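Local coordinates for protein maleylacetoacetate isomerase (Anaeromyxobacter dehalogenans, PDB 4IGJ) that probably catalyses the glutathione-dependent isomerisation of maleylacetoacetate to fumarylacetoacetate, as a zeta-class member of the glutathione transferase superfamily, at residues S29-S34 with Q231-P236; S35-R40 with L190-Y195; V39-A44 with A221-A226; P77-E82 with M94-W99. One frame throughout, in Å; residues are numbered along the deposited sequence. Where two conformers were deposited one is given.

Contact 1: residues S29-S34 with Q231-P236; sequences SYWRSS and QPDAPP. With SO4 (sulfate ion), chain C.
W31 and A234 bring their backbones together, CA to CA 5.5 Å, where two type I turns meet, one from Y30 to S33 and the other from Q231 to A234. The indole of W31 is the centre of the contact. One of its faces takes two aliphatic groups of the C-terminal segment as CH-pi partners: CD of P235 lies 3.5 Å from the centroid of the five-membered ring, and CA of A234 lies 4.1 Å from it. R32 CB covers the opposite face. D233 works from the ring's edge. With CG set between its backbone N and carbonyl carbon (chi1 59°), its carboxylate reaches back to the turn, and OD2 accepts a hydrogen bond from the backbone N of W31 at 2.9 Å on the syn side, 22° out of the carboxylate plane. Beyond the turn, where the glutathione-binding helix 34-45 starts, the backbone N of S34 binds O3 of a sulfate, probably from the crystallisation liquor, at 2.8 Å; Q132 and Q135 also hold this ion. The chemistry therefore divides the work: one carboxylate, alongside R40, probably helps hold the turn, while a proline-rich tail covers one indole face, NE1 included, by CH-pi contact.

Contact 2: residues S35-R40 with L190-Y195; sequences SAWRVR and LVPQLY
The indole of W37 presents a face to P192 and an edge to Y195. CG of P192 sits over the five-membered ring, 3.7 Å from its centroid, a CH-pi contact, while CB of the same proline reaches CE3 at 3.5 Å. At the far end of the indole, CZ3 points into the face of the Y195 ring; the planes stand 82° apart with centroids separated by 5.0 Å, a T-shaped pair. V191 CG1 touches CZ2 at 3.9 Å. W37 gets this reach because CG lies anti to its backbone N (chi1 -174°), which carries the ring across to helix 185-199. Were W37 cut back to alanine, the P192 ring and the Y195 face would probably lose their aromatic partner and a gap would open between the two domains. The two helices run at 144° to each other, with axes 9.0 Å apart, and helix 185-199 is kinked where P192 lacks an N-H for the turn before. Beside this apolar centre, one water accepts from R38 NH2 and donates to Q193 OE1. R38 binds S93 through NH1 and belongs to the glutathione site, as does S35. The chemistry implies a domain interface built on aromatic and proline surfaces, with the water beside the binding arginine and the Y195 OH to R32 NE bond among its polar links.

Contact 3: residues V39-A44 with A221-A226; sequences VRLGLA and APFQAA
Two helices of the glutathione transferase fold, one from the thioredoxin-like N-terminal domain and one near the end of the all-helical C-terminal domain, pack here at 141° with their axes 8.6 Å apart. The small side chains of A44 and A226 probably allow this approach. At one end, CB of A44 rests against CB of P222 at 3.8 Å, and the CA atoms of these two residues come within 4.9 Å. At the other end the methyl of A226 is the bump: it enters the hollow bounded by R40 and the isobutyl group of L41, with CB of A226 3.7 Å from CB of R40. The larger bump goes the other way. L41 extends CD2 over one face of the F223 ring, 3.8 Å from its centroid and 27° off the normal, a CH-pi contact, and the same methyl also meets A226 CB at 3.5 Å. Thus CD2 is wedged between a phenyl face and an alanine methyl, while CD1 lies near the rim of the ring at CE1. V191 of helix 185-199 also packs against F223. The guanidinium of R40, reached through a bend at chi3, continues the contact beyond the helix surfaces and also bonds to S29, Y30 and W31. Both NE and NH2 point side-on to the carbonyl oxygen of A226, which accepts from NE at 2.9 Å and from NH2 at 3.0 Å, 4° out of the guanidinium plane.

Contact 4: residues P77-E82 with M94-W99; sequences PVLEVE and MAILEW
I96 and W99, one helical turn apart, face the strand together and meet P77, just before strand 78-82, and L79 and V81 on it. I96 spreads two branches: CG2, anti to the backbone N, meets CD2 of L79 at 3.8 Å, while CD1, at the end of the other branch, reaches CG of P77 at 4.1 Å, the isoleucine passing each partner at a slant. The same L79 methyl lies 4.0 Å from CZ3 of W99, and here leucine and indole cross at about a right angle. W99 and V81 instead approach from opposing sides, and CG2 of V81 stops 3.9 Å from CH2 at the far end of the ring system. L79 CD2 thus sits between isoleucine and tryptophan. Shortened to alanine, I96 would lose CG2 and the CG1-CD1 branch, which would probably leave L79 and P77 facing a gap. W99 also meets W115 of the second subunit, the ring planes at about 20°. P77 also packs on S35 of the glutathione site. The axes of the two segments lie at 39°; a cis-proline just before a strand, with a helix packed on the sheet, is characteristic of the thioredoxin-like N-terminal domain of glutathione transferases.

Overall arrangement
Following the chain from strand 24-29, the 29-34 turn and helix 34-45 come first, and each finds its partner far downstream. Contact 4 closes the shortest loop, from strand 78-82 over the hairpin to helix 93-103, wholly within the N-terminal domain. It is nested inside the long loops of the other three. Contact 2 brings helix 185-199 back to helix 34-45, contact 3 adds helix 221-226 farther along that helix, and contact 1, the outermost, returns the tail to the turn before it. The loops of contacts 2 and 3 start from the same stretch, sharing V39 and R40, and so overlap; both lie within that of contact 1. R40 ties contacts 1 and 3 together, and V39 touches I96 of contact 4. Helix 34-45 thereby joins sheet and helical domain.

Contact 1: residues S29-S34 with Q231-P236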
loop_
_atom_site.group_PDB
_atom_site.type_symbol
_atom_site.label_atom_id
_atom_site.label_comp_id
_atom_site.label_asym_id
_atom_site.label_seq_id
_atom_site.Cartn_x
_atom_site.Cartn_y
_atom_site.Cartn_z
ATOM N N SER A 29 -15.154 -7.832 9.435
ATOM C CA SER A 29 -15.432 -6.538 8.830
ATOM C C SER A 29 -16.097 -5.623 9.846
ATOM O O SER A 29 -16.792 -6.091 10.755
ATOM C CB SER A 29 -16.363 -6.719 7.626
ATOM O OG SER A 29 -16.798 -5.485 7.078
ATOM N N TYR A 30 -15.858 -4.325 9.685
ATOM C CA TYR A 30 -16.605 -3.273 10.374
ATOM C C TYR A 30 -17.315 -2.495 9.276
ATOM O O TYR A 30 -16.724 -2.228 8.224
ATOM C CB TYR A 30 -15.625 -2.377 11.137
ATOM C CG TYR A 30 -16.218 -1.155 11.815
ATOM C CD1 TYR A 30 -17.145 -1.280 12.841
ATOM C CD2 TYR A 30 -15.806 0.119 11.453
ATOM C CE1 TYR A 30 -17.673 -0.162 13.461
ATOM C CE2 TYR A 30 -16.320 1.240 12.066
ATOM C CZ TYR A 30 -17.250 1.092 13.070
ATOM O OH TYR A 30 -17.759 2.218 13.678
ATOM N N TRP A 31 -18.579 -2.123 9.495
ATOM C CA TRP A 31 -19.394 -1.561 8.414
ATOM C C TRP A 31 -18.718 -0.367 7.748
ATOM O O TRP A 31 -18.760 -0.226 6.521
ATOM C CB TRP A 31 -20.801 -1.180 8.923
ATOM C CG TRP A 31 -20.788 -0.028 9.887
ATOM C CD1 TRP A 31 -20.408 -0.063 11.193
ATOM C CD2 TRP A 31 -21.163 1.327 9.610
ATOM N NE1 TRP A 31 -20.525 1.192 11.755
ATOM C CE2 TRP A 31 -20.972 2.065 10.799
ATOM C CE3 TRP A 31 -21.637 1.989 8.473
ATOM C CZ2 TRP A 31 -21.246 3.432 10.888
ATOM C CZ3 TRP A 31 -21.915 3.344 8.561
ATOM C CH2 TRP A 31 -21.716 4.053 9.763
ATOM N N ARG A 32 -18.046 0.458 8.541
ATOM C CA ARG A 32 -17.503 1.703 8.014
ATOM C C ARG A 32 -16.015 1.663 7.667
ATOM O O ARG A 32 -15.458 2.666 7.213
ATOM C CB ARG A 32 -17.772 2.849 8.981
ATOM C CG ARG A 32 -18.046 4.149 8.272
ATOM C CD ARG A 32 -18.333 5.247 9.265
ATOM N NE ARG A 32 -19.230 6.244 8.699
ATOM C CZ ARG A 32 -19.754 7.242 9.398
ATOM N NH1 ARG A 32 -20.566 8.112 8.815
ATOM N NH2 ARG A 32 -19.461 7.366 10.683
ATOM N N SER A 33 -15.376 0.519 7.873
ATOM C CA SER A 33 -13.941 0.383 7.577
ATOM C C SER A 33 -13.667 0.440 6.075
ATOM O O SER A 33 -14.163 -0.398 5.319
ATOM C CB SER A 33 -13.424 -0.950 8.127
ATOM O OG SER A 33 -12.165 -1.287 7.558
ATOM N N SER A 34 -12.879 1.415 5.626
ATOM C CA SER A 34 -12.611 1.512 4.192
ATOM C C SER A 34 -11.766 0.335 3.718
ATOM O O SER A 34 -11.959 -0.166 2.612
ATOM C CB SER A 34 -11.969 2.856 3.815
ATOM O OG SER A 34 -10.621 2.931 4.231
ATOM N N GLN A 231 -24.367 -3.194 5.315
ATOM C CA GLN A 231 -23.687 -4.227 6.092
ATOM C C GLN A 231 -24.495 -4.586 7.337
ATOM O O GLN A 231 -25.229 -3.742 7.856
ATOM C CB GLN A 231 -22.271 -3.778 6.475
ATOM C CG GLN A 231 -21.377 -3.472 5.271
ATOM C CD GLN A 231 -21.538 -4.492 4.167
ATOM O OE1 GLN A 231 -21.298 -5.681 4.363
ATOM N NE2 GLN A 231 -21.957 -4.031 2.999
ATOM N N PRO A 232 -24.366 -5.833 7.821
ATOM C CA PRO A 232 -25.152 -6.271 8.987
ATOM C C PRO A 232 -24.995 -5.390 10.224
ATOM O O PRO A 232 -25.965 -5.246 10.980
ATOM C CB PRO A 232 -24.608 -7.676 9.272
ATOM C CG PRO A 232 -24.144 -8.172 7.950
ATOM C CD PRO A 232 -23.616 -6.953 7.214
ATOM N N ASP A 233 -23.817 -4.810 10.431
ATOM C CA ASP A 233 -23.561 -4.023 11.634
ATOM C C ASP A 233 -23.764 -2.516 11.445
ATOM O O ASP A 233 -23.424 -1.739 12.330
ATOM C CB ASP A 233 -22.160 -4.313 12.196
ATOM C CG ASP A 233 -21.039 -4.003 11.199
ATOM O OD1 ASP A 233 -21.200 -4.281 9.989
ATOM O OD2 ASP A 233 -19.982 -3.498 11.627
ATOM N N ALA A 234 -24.308 -2.095 10.306
ATOM C CA ALA A 234 -24.525 -0.670 10.085
ATOM C C ALA A 234 -25.611 -0.109 11.013
ATOM O O ALA A 234 -26.727 -0.631 11.069
ATOM C CB ALA A 234 -24.882 -0.387 8.630
ATOM N N PRO A 235 -25.283 0.967 11.738
ATOM C CA PRO A 235 -26.287 1.654 12.545
ATOM C C PRO A 235 -27.149 2.550 11.670
ATOM O O PRO A 235 -26.750 2.883 10.556
ATOM C CB PRO A 235 -25.451 2.514 13.507
ATOM C CG PRO A 235 -24.014 2.258 13.189
ATOM C CD PRO A 235 -23.963 1.599 11.850
ATOM N N PRO A 236 -28.341 2.920 12.151
ATOM C CA PRO A 236 -29.157 3.904 11.435
ATOM C C PRO A 236 -28.422 5.236 11.388
ATOM O O PRO A 236 -27.540 5.475 12.215
ATOM C CB PRO A 236 -30.421 4.011 12.298
ATOM C CG PRO A 236 -30.026 3.501 13.634
ATOM C CD PRO A 236 -28.996 2.441 13.378
HETATM S S SO4 C . -10.970 4.362 7.630
HETATM O O1 SO4 C . -11.538 5.676 7.866
HETATM O O2 SO4 C . -10.069 4.431 6.484
HETATM O O3 SO4 C . -12.061 3.437 7.370
HETATM O O4 SO4 C . -10.255 3.924 8.817
#

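Contact 2: residues S35-R40 with L190-Y195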
loop_
_atom_site.group_PDB
_atom_site.type_symbol
_atom_site.label_atom_id
_atom_site.label_comp_id
_atom_site.label_asym_id
_atom_site.label_seq_id
_atom_site.Cartn_x
_atom_site.Cartn_y
_atom_site.Cartn_z
ATOM N N SER A 35 -10.850 -0.125 4.561
ATOM C CA SER A 35 -10.036 -1.270 4.192
ATOM C C SER A 35 -10.892 -2.523 4.014
ATOM O O SER A 35 -10.694 -3.283 3.053
ATOM C CB SER A 35 -8.907 -1.502 5.194
ATOM O OG SER A 35 -8.059 -2.549 4.744
ATOM N N ALA A 36 -11.859 -2.726 4.908
ATOM C CA ALA A 36 -12.748 -3.879 4.796
ATOM C C ALA A 36 -13.652 -3.740 3.585
ATOM O O ALA A 36 -13.942 -4.725 2.904
ATOM C CB ALA A 36 -13.582 -4.056 6.061
ATOM N N TRP A 37 -14.091 -2.517 3.308
ATOM C CA TRP A 37 -14.944 -2.253 2.159
ATOM C C TRP A 37 -14.254 -2.681 0.855
ATOM O O TRP A 37 -14.897 -3.257 -0.020
ATOM C CB TRP A 37 -15.315 -0.765 2.163
ATOM C CG TRP A 37 -16.311 -0.260 1.152
ATOM C CD1 TRP A 37 -16.859 -0.920 0.081
ATOM C CD2 TRP A 37 -16.863 1.053 1.136
ATOM N NE1 TRP A 37 -17.714 -0.082 -0.595
ATOM C CE2 TRP A 37 -17.733 1.137 0.039
ATOM C CE3 TRP A 37 -16.696 2.172 1.956
ATOM C CZ2 TRP A 37 -18.441 2.305 -0.263
ATOM C CZ3 TRP A 37 -17.382 3.318 1.660
ATOM C CH2 TRP A 37 -18.252 3.385 0.564
ATOM N N ARG A 38 -12.951 -2.410 0.725
ATOM C CA ARG A 38 -12.205 -2.830 -0.464
ATOM C C ARG A 38 -12.344 -4.323 -0.679
ATOM O O ARG A 38 -12.550 -4.778 -1.811
ATOM C CB ARG A 38 -10.718 -2.500 -0.339
ATOM C CG ARG A 38 -10.410 -1.026 -0.079
ATOM C CD ARG A 38 -9.053 -0.927 0.568
ATOM N NE ARG A 38 -8.659 0.436 0.891
ATOM C CZ ARG A 38 -7.561 0.733 1.581
ATOM N NH1 ARG A 38 -6.777 -0.236 2.033
ATOM N NH2 ARG A 38 -7.262 2.006 1.842
ATOM N N VAL A 39 -12.222 -5.085 0.404
ATOM C CA VAL A 39 -12.325 -6.534 0.318
ATOM C C VAL A 39 -13.755 -6.978 0.001
ATOM O O VAL A 39 -13.958 -7.872 -0.830
ATOM C CB VAL A 39 -11.739 -7.221 1.563
ATOM C CG1 VAL A 39 -11.882 -8.736 1.464
ATOM C CG2 VAL A 39 -10.260 -6.838 1.704
ATOM N N ARG A 40 -14.740 -6.324 0.609
ATOM C CA ARG A 40 -16.140 -6.600 0.288
ATOM C C ARG A 40 -16.409 -6.383 -1.197
ATOM O O ARG A 40 -17.162 -7.137 -1.813
ATOM C CB ARG A 40 -17.079 -5.728 1.127
ATOM C CG ARG A 40 -16.974 -5.990 2.610
ATOM C CD ARG A 40 -18.189 -5.448 3.361
ATOM N NE ARG A 40 -18.375 -4.005 3.204
ATOM C CZ ARG A 40 -18.015 -3.090 4.102
ATOM N NH1 ARG A 40 -17.416 -3.442 5.238
ATOM N NH2 ARG A 40 -18.254 -1.807 3.852
ATOM N N LEU A 190 -10.672 3.323 -4.924
ATOM C CA LEU A 190 -11.226 4.661 -5.151
ATOM C C LEU A 190 -12.542 4.906 -4.411
ATOM O O LEU A 190 -12.710 5.930 -3.738
ATOM C CB LEU A 190 -11.444 4.890 -6.645
ATOM C CG LEU A 190 -12.128 6.216 -6.963
ATOM C CD1 LEU A 190 -11.227 7.365 -6.581
ATOM C CD2 LEU A 190 -12.458 6.261 -8.439
ATOM N N VAL A 191 -13.473 3.967 -4.532
ATOM C CA VAL A 191 -14.826 4.191 -4.039
ATOM C C VAL A 191 -14.885 4.424 -2.521
ATOM O O VAL A 191 -15.475 5.403 -2.076
ATOM C CB VAL A 191 -15.786 3.098 -4.552
ATOM C CG1 VAL A 191 -17.106 3.126 -3.787
ATOM C CG2 VAL A 191 -16.035 3.296 -6.044
ATOM N N PRO A 192 -14.234 3.574 -1.722
ATOM C CA PRO A 192 -14.272 3.850 -0.282
ATOM C C PRO A 192 -13.543 5.143 0.095
ATOM O O PRO A 192 -13.930 5.801 1.067
ATOM C CB PRO A 192 -13.588 2.619 0.320
ATOM C CG PRO A 192 -13.854 1.527 -0.696
ATOM C CD PRO A 192 -13.664 2.242 -2.004
ATOM N N GLN A 193 -12.518 5.517 -0.667
ATOM C CA GLN A 193 -11.767 6.723 -0.345
ATOM C C GLN A 193 -12.606 7.972 -0.598
ATOM O O GLN A 193 -12.525 8.939 0.165
ATOM C CB GLN A 193 -10.450 6.776 -1.130
ATOM C CG GLN A 193 -9.523 7.908 -0.679
ATOM C CD GLN A 193 -9.132 7.765 0.771
ATOM O OE1 GLN A 193 -8.317 6.911 1.117
ATOM N NE2 GLN A 193 -9.723 8.584 1.643
ATOM N N LEU A 194 -13.421 7.949 -1.651
ATOM C CA LEU A 194 -14.312 9.080 -1.937
ATOM C C LEU A 194 -15.389 9.208 -0.864
ATOM O O LEU A 194 -15.752 10.321 -0.486
ATOM C CB LEU A 194 -14.951 8.943 -3.318
ATOM C CG LEU A 194 -14.013 9.094 -4.507
ATOM C CD1 LEU A 194 -14.752 8.745 -5.783
ATOM C CD2 LEU A 194 -13.451 10.509 -4.575
ATOM N N TYR A 195 -15.878 8.085 -0.351
ATOM C CA TYR A 195 -16.815 8.114 0.766
ATOM C C TYR A 195 -16.159 8.787 1.978
ATOM O O TYR A 195 -16.786 9.600 2.665
ATOM C CB TYR A 195 -17.261 6.689 1.091
ATOM C CG TYR A 195 -18.075 6.487 2.363
ATOM C CD1 TYR A 195 -19.452 6.314 2.311
ATOM C CD2 TYR A 195 -17.453 6.395 3.603
ATOM C CE1 TYR A 195 -20.183 6.093 3.481
ATOM C CE2 TYR A 195 -18.172 6.184 4.760
ATOM C CZ TYR A 195 -19.532 6.029 4.694
ATOM O OH TYR A 195 -20.237 5.807 5.864
HETATM O O HOH W 1 -9.343 4.230 1.816
#

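Contact 3: residues V39-A44 with A221-A226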
loop_
_atom_site.group_PDB
_atom_site.type_symbol
_atom_site.label_atom_id
_atom_site.label_comp_id
_atom_site.label_asym_id
_atom_site.label_seq_id
_atom_site.Cartn_x
_atom_site.Cartn_y
_atom_site.Cartn_z
ATOM N N VAL A 39 -12.222 -5.085 0.404
ATOM C CA VAL A 39 -12.325 -6.534 0.318
ATOM C C VAL A 39 -13.755 -6.978 0.001
ATOM O O VAL A 39 -13.958 -7.872 -0.830
ATOM C CB VAL A 39 -11.739 -7.221 1.563
ATOM C CG1 VAL A 39 -11.882 -8.736 1.464
ATOM C CG2 VAL A 39 -10.260 -6.838 1.704
ATOM N N ARG A 40 -14.740 -6.324 0.609
ATOM C CA ARG A 40 -16.140 -6.600 0.288
ATOM C C ARG A 40 -16.409 -6.383 -1.197
ATOM O O ARG A 40 -17.162 -7.137 -1.813
ATOM C CB ARG A 40 -17.079 -5.728 1.127
ATOM C CG ARG A 40 -16.974 -5.990 2.610
ATOM C CD ARG A 40 -18.189 -5.448 3.361
ATOM N NE ARG A 40 -18.375 -4.005 3.204
ATOM C CZ ARG A 40 -18.015 -3.090 4.102
ATOM N NH1 ARG A 40 -17.416 -3.442 5.238
ATOM N NH2 ARG A 40 -18.254 -1.807 3.852
ATOM N N LEU A 41 -15.793 -5.358 -1.777
ATOM C CA LEU A 41 -15.930 -5.107 -3.205
ATOM C C LEU A 41 -15.298 -6.212 -4.048
ATOM O O LEU A 41 -15.898 -6.670 -5.021
ATOM C CB LEU A 41 -15.352 -3.740 -3.570
ATOM C CG LEU A 41 -16.279 -2.593 -3.165
ATOM C CD1 LEU A 41 -15.535 -1.277 -3.315
ATOM C CD2 LEU A 41 -17.524 -2.613 -4.032
ATOM N N GLY A 42 -14.106 -6.664 -3.665
ATOM C CA GLY A 42 -13.466 -7.744 -4.392
ATOM C C GLY A 42 -14.318 -9.000 -4.363
ATOM O O GLY A 42 -14.475 -9.663 -5.386
ATOM N N LEU A 43 -14.867 -9.321 -3.192
ATOM C CA LEU A 43 -15.718 -10.502 -3.038
ATOM C C LEU A 43 -16.988 -10.383 -3.883
ATOM O O LEU A 43 -17.377 -11.329 -4.588
ATOM C CB LEU A 43 -16.065 -10.698 -1.568
ATOM C CG LEU A 43 -14.863 -11.072 -0.706
ATOM C CD1 LEU A 43 -15.141 -10.797 0.772
ATOM C CD2 LEU A 43 -14.461 -12.530 -0.924
ATOM N N ALA A 44 -17.627 -9.219 -3.827
ATOM C CA ALA A 44 -18.879 -8.991 -4.548
ATOM C C ALA A 44 -18.671 -9.031 -6.060
ATOM O O ALA A 44 -19.471 -9.629 -6.789
ATOM C CB ALA A 44 -19.495 -7.663 -4.133
ATOM N N ALA A 221 -24.758 -3.479 -8.982
ATOM C CA ALA A 221 -25.166 -4.298 -7.844
ATOM C C ALA A 221 -24.049 -4.705 -6.856
ATOM O O ALA A 221 -24.252 -4.619 -5.649
ATOM C CB ALA A 221 -25.953 -5.529 -8.322
ATOM N N PRO A 222 -22.877 -5.148 -7.353
ATOM C CA PRO A 222 -21.823 -5.512 -6.398
ATOM C C PRO A 222 -21.348 -4.335 -5.537
ATOM O O PRO A 222 -21.028 -4.546 -4.367
ATOM C CB PRO A 222 -20.682 -5.996 -7.296
ATOM C CG PRO A 222 -21.332 -6.415 -8.553
ATOM C CD PRO A 222 -22.504 -5.497 -8.737
ATOM N N PHE A 223 -21.300 -3.129 -6.101
ATOM C CA PHE A 223 -20.953 -1.958 -5.300
ATOM C C PHE A 223 -22.039 -1.633 -4.280
ATOM O O PHE A 223 -21.740 -1.324 -3.120
ATOM C CB PHE A 223 -20.640 -0.752 -6.194
ATOM C CG PHE A 223 -19.267 -0.802 -6.819
ATOM C CD1 PHE A 223 -18.213 -0.111 -6.248
ATOM C CD2 PHE A 223 -19.029 -1.552 -7.963
ATOM C CE1 PHE A 223 -16.937 -0.161 -6.801
ATOM C CE2 PHE A 223 -17.761 -1.609 -8.525
ATOM C CZ PHE A 223 -16.713 -0.912 -7.940
ATOM N N GLN A 224 -23.296 -1.700 -4.705
ATOM C CA GLN A 224 -24.400 -1.484 -3.774
ATOM C C GLN A 224 -24.360 -2.477 -2.607
ATOM O O GLN A 224 -24.557 -2.093 -1.452
ATOM C CB GLN A 224 -25.746 -1.503 -4.515
ATOM C CG GLN A 224 -25.915 -0.305 -5.448
ATOM C CD GLN A 224 -27.160 -0.374 -6.310
ATOM O OE1 GLN A 224 -28.176 -0.947 -5.917
ATOM N NE2 GLN A 224 -27.089 0.223 -7.496
ATOM N N ALA A 225 -24.046 -3.736 -2.897
ATOM C CA ALA A 225 -23.971 -4.769 -1.874
ATOM C C ALA A 225 -22.868 -4.523 -0.843
ATOM O O ALA A 225 -22.999 -4.911 0.318
ATOM C CB ALA A 225 -23.803 -6.148 -2.517
ATOM N N ALA A 226 -21.771 -3.897 -1.268
ATOM C CA ALA A 226 -20.590 -3.778 -0.413
ATOM C C ALA A 226 -20.548 -2.482 0.404
ATOM O O ALA A 226 -19.701 -2.323 1.285
ATOM C CB ALA A 226 -19.319 -3.906 -1.262
#

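Contact 4: residues P77-E82 with M94-W99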
loop_
_atom_site.group_PDB
_atom_site.type_symbol
_atom_site.label_atom_id
_atom_site.label_comp_id
_atom_site.label_asym_id
_atom_site.label_seq_id
_atom_site.Cartn_x
_atom_site.Cartn_y
_atom_site.Cartn_z
ATOM N N PRO A 77 -9.492 -5.516 7.765
ATOM C CA PRO A 77 -10.172 -6.783 7.490
ATOM C C PRO A 77 -9.273 -8.001 7.670
ATOM O O PRO A 77 -8.055 -7.919 7.497
ATOM C CB PRO A 77 -10.516 -6.659 6.003
ATOM C CG PRO A 77 -9.346 -5.896 5.449
ATOM C CD PRO A 77 -9.031 -4.869 6.524
ATOM N N VAL A 78 -9.890 -9.120 8.029
ATOM C CA VAL A 78 -9.239 -10.421 7.948
ATOM C C VAL A 78 -10.153 -11.314 7.124
ATOM O O VAL A 78 -11.344 -11.424 7.424
ATOM C CB VAL A 78 -9.016 -11.032 9.335
ATOM C CG1 VAL A 78 -8.441 -12.441 9.223
ATOM C CG2 VAL A 78 -8.102 -10.138 10.152
ATOM N N LEU A 79 -9.613 -11.937 6.077
ATOM C CA LEU A 79 -10.388 -12.926 5.342
ATOM C C LEU A 79 -9.968 -14.302 5.827
ATOM O O LEU A 79 -8.839 -14.734 5.583
ATOM C CB LEU A 79 -10.172 -12.793 3.835
ATOM C CG LEU A 79 -11.057 -13.725 3.009
ATOM C CD1 LEU A 79 -12.534 -13.411 3.220
ATOM C CD2 LEU A 79 -10.678 -13.646 1.523
ATOM N N GLU A 80 -10.865 -14.977 6.546
ATOM C CA GLU A 80 -10.601 -16.330 7.020
ATOM C C GLU A 80 -11.020 -17.332 5.956
ATOM O O GLU A 80 -12.171 -17.334 5.513
ATOM C CB GLU A 80 -11.348 -16.617 8.326
ATOM C CG GLU A 80 -11.246 -18.089 8.730
ATOM C CD GLU A 80 -11.792 -18.380 10.111
ATOM O OE1 GLU A 80 -12.148 -17.427 10.829
ATOM O OE2 GLU A 80 -11.856 -19.572 10.472
ATOM N N VAL A 81 -10.075 -18.166 5.530
ATOM C CA VAL A 81 -10.339 -19.141 4.492
ATOM C C VAL A 81 -10.290 -20.530 5.107
ATOM O O VAL A 81 -9.266 -20.934 5.667
ATOM C CB VAL A 81 -9.325 -19.035 3.344
ATOM C CG1 VAL A 81 -9.751 -19.923 2.206
ATOM C CG2 VAL A 81 -9.223 -17.594 2.858
ATOM N N GLU A 82 -11.405 -21.250 5.000
ATOM C CA GLU A 82 -11.545 -22.553 5.638
ATOM C C GLU A 82 -11.690 -23.644 4.589
ATOM O O GLU A 82 -12.384 -23.461 3.586
ATOM C CB GLU A 82 -12.758 -22.557 6.566
ATOM N N MET A 94 -4.576 -5.294 0.186
ATOM C CA MET A 94 -4.004 -5.555 -1.129
ATOM C C MET A 94 -3.578 -7.001 -1.264
ATOM O O MET A 94 -3.765 -7.604 -2.319
ATOM C CB MET A 94 -2.834 -4.623 -1.440
ATOM C CG MET A 94 -2.440 -4.632 -2.921
ATOM S SD MET A 94 -3.651 -3.743 -3.913
ATOM C CE MET A 94 -2.993 -3.947 -5.572
ATOM N N ALA A 95 -3.034 -7.578 -0.193
ATOM C CA ALA A 95 -2.641 -8.987 -0.222
ATOM C C ALA A 95 -3.865 -9.887 -0.365
ATOM O O ALA A 95 -3.833 -10.869 -1.112
ATOM C CB ALA A 95 -1.859 -9.361 1.036
ATOM N N ILE A 96 -4.948 -9.544 0.327
ATOM C CA ILE A 96 -6.196 -10.298 0.237
ATOM C C ILE A 96 -6.760 -10.217 -1.175
ATOM O O ILE A 96 -7.135 -11.238 -1.766
ATOM C CB ILE A 96 -7.246 -9.771 1.238
ATOM C CG1 ILE A 96 -6.778 -9.994 2.677
ATOM C CG2 ILE A 96 -8.607 -10.447 0.988
ATOM C CD1 ILE A 96 -7.594 -9.205 3.700
ATOM N N LEU A 97 -6.814 -9.013 -1.740
ATOM C CA LEU A 97 -7.337 -8.849 -3.095
ATOM C C LEU A 97 -6.488 -9.556 -4.149
ATOM O O LEU A 97 -7.038 -10.140 -5.090
ATOM C CB LEU A 97 -7.514 -7.366 -3.432
ATOM C CG LEU A 97 -8.665 -6.702 -2.664
ATOM C CD1 LEU A 97 -8.523 -5.185 -2.658
ATOM C CD2 LEU A 97 -10.021 -7.106 -3.251
ATOM N N GLU A 98 -5.165 -9.531 -3.986
ATOM C CA GLU A 98 -4.287 -10.242 -4.920
ATOM C C GLU A 98 -4.504 -11.747 -4.810
ATOM O O GLU A 98 -4.434 -12.457 -5.819
ATOM C CB GLU A 98 -2.814 -9.884 -4.691
ATOM C CG GLU A 98 -2.457 -8.409 -4.981
ATOM C CD GLU A 98 -1.945 -8.121 -6.388
ATOM O OE1 GLU A 98 -1.997 -8.984 -7.295
ATOM O OE2 GLU A 98 -1.494 -6.976 -6.589
ATOM N N TRP A 99 -4.780 -12.234 -3.602
ATOM C CA TRP A 99 -5.116 -13.647 -3.417
ATOM C C TRP A 99 -6.424 -13.999 -4.115
ATOM O O TRP A 99 -6.507 -15.011 -4.814
ATOM C CB TRP A 99 -5.212 -14.007 -1.934
ATOM C CG TRP A 99 -5.567 -15.459 -1.733
ATOM C CD1 TRP A 99 -4.711 -16.520 -1.741
ATOM C CD2 TRP A 99 -6.874 -16.001 -1.505
ATOM N NE1 TRP A 99 -5.406 -17.694 -1.542
ATOM C CE2 TRP A 99 -6.735 -17.396 -1.381
ATOM C CE3 TRP A 99 -8.144 -15.436 -1.382
ATOM C CZ2 TRP A 99 -7.825 -18.243 -1.150
ATOM C CZ3 TRP A 99 -9.230 -16.278 -1.156
ATOM C CH2 TRP A 99 -9.059 -17.663 -1.042
#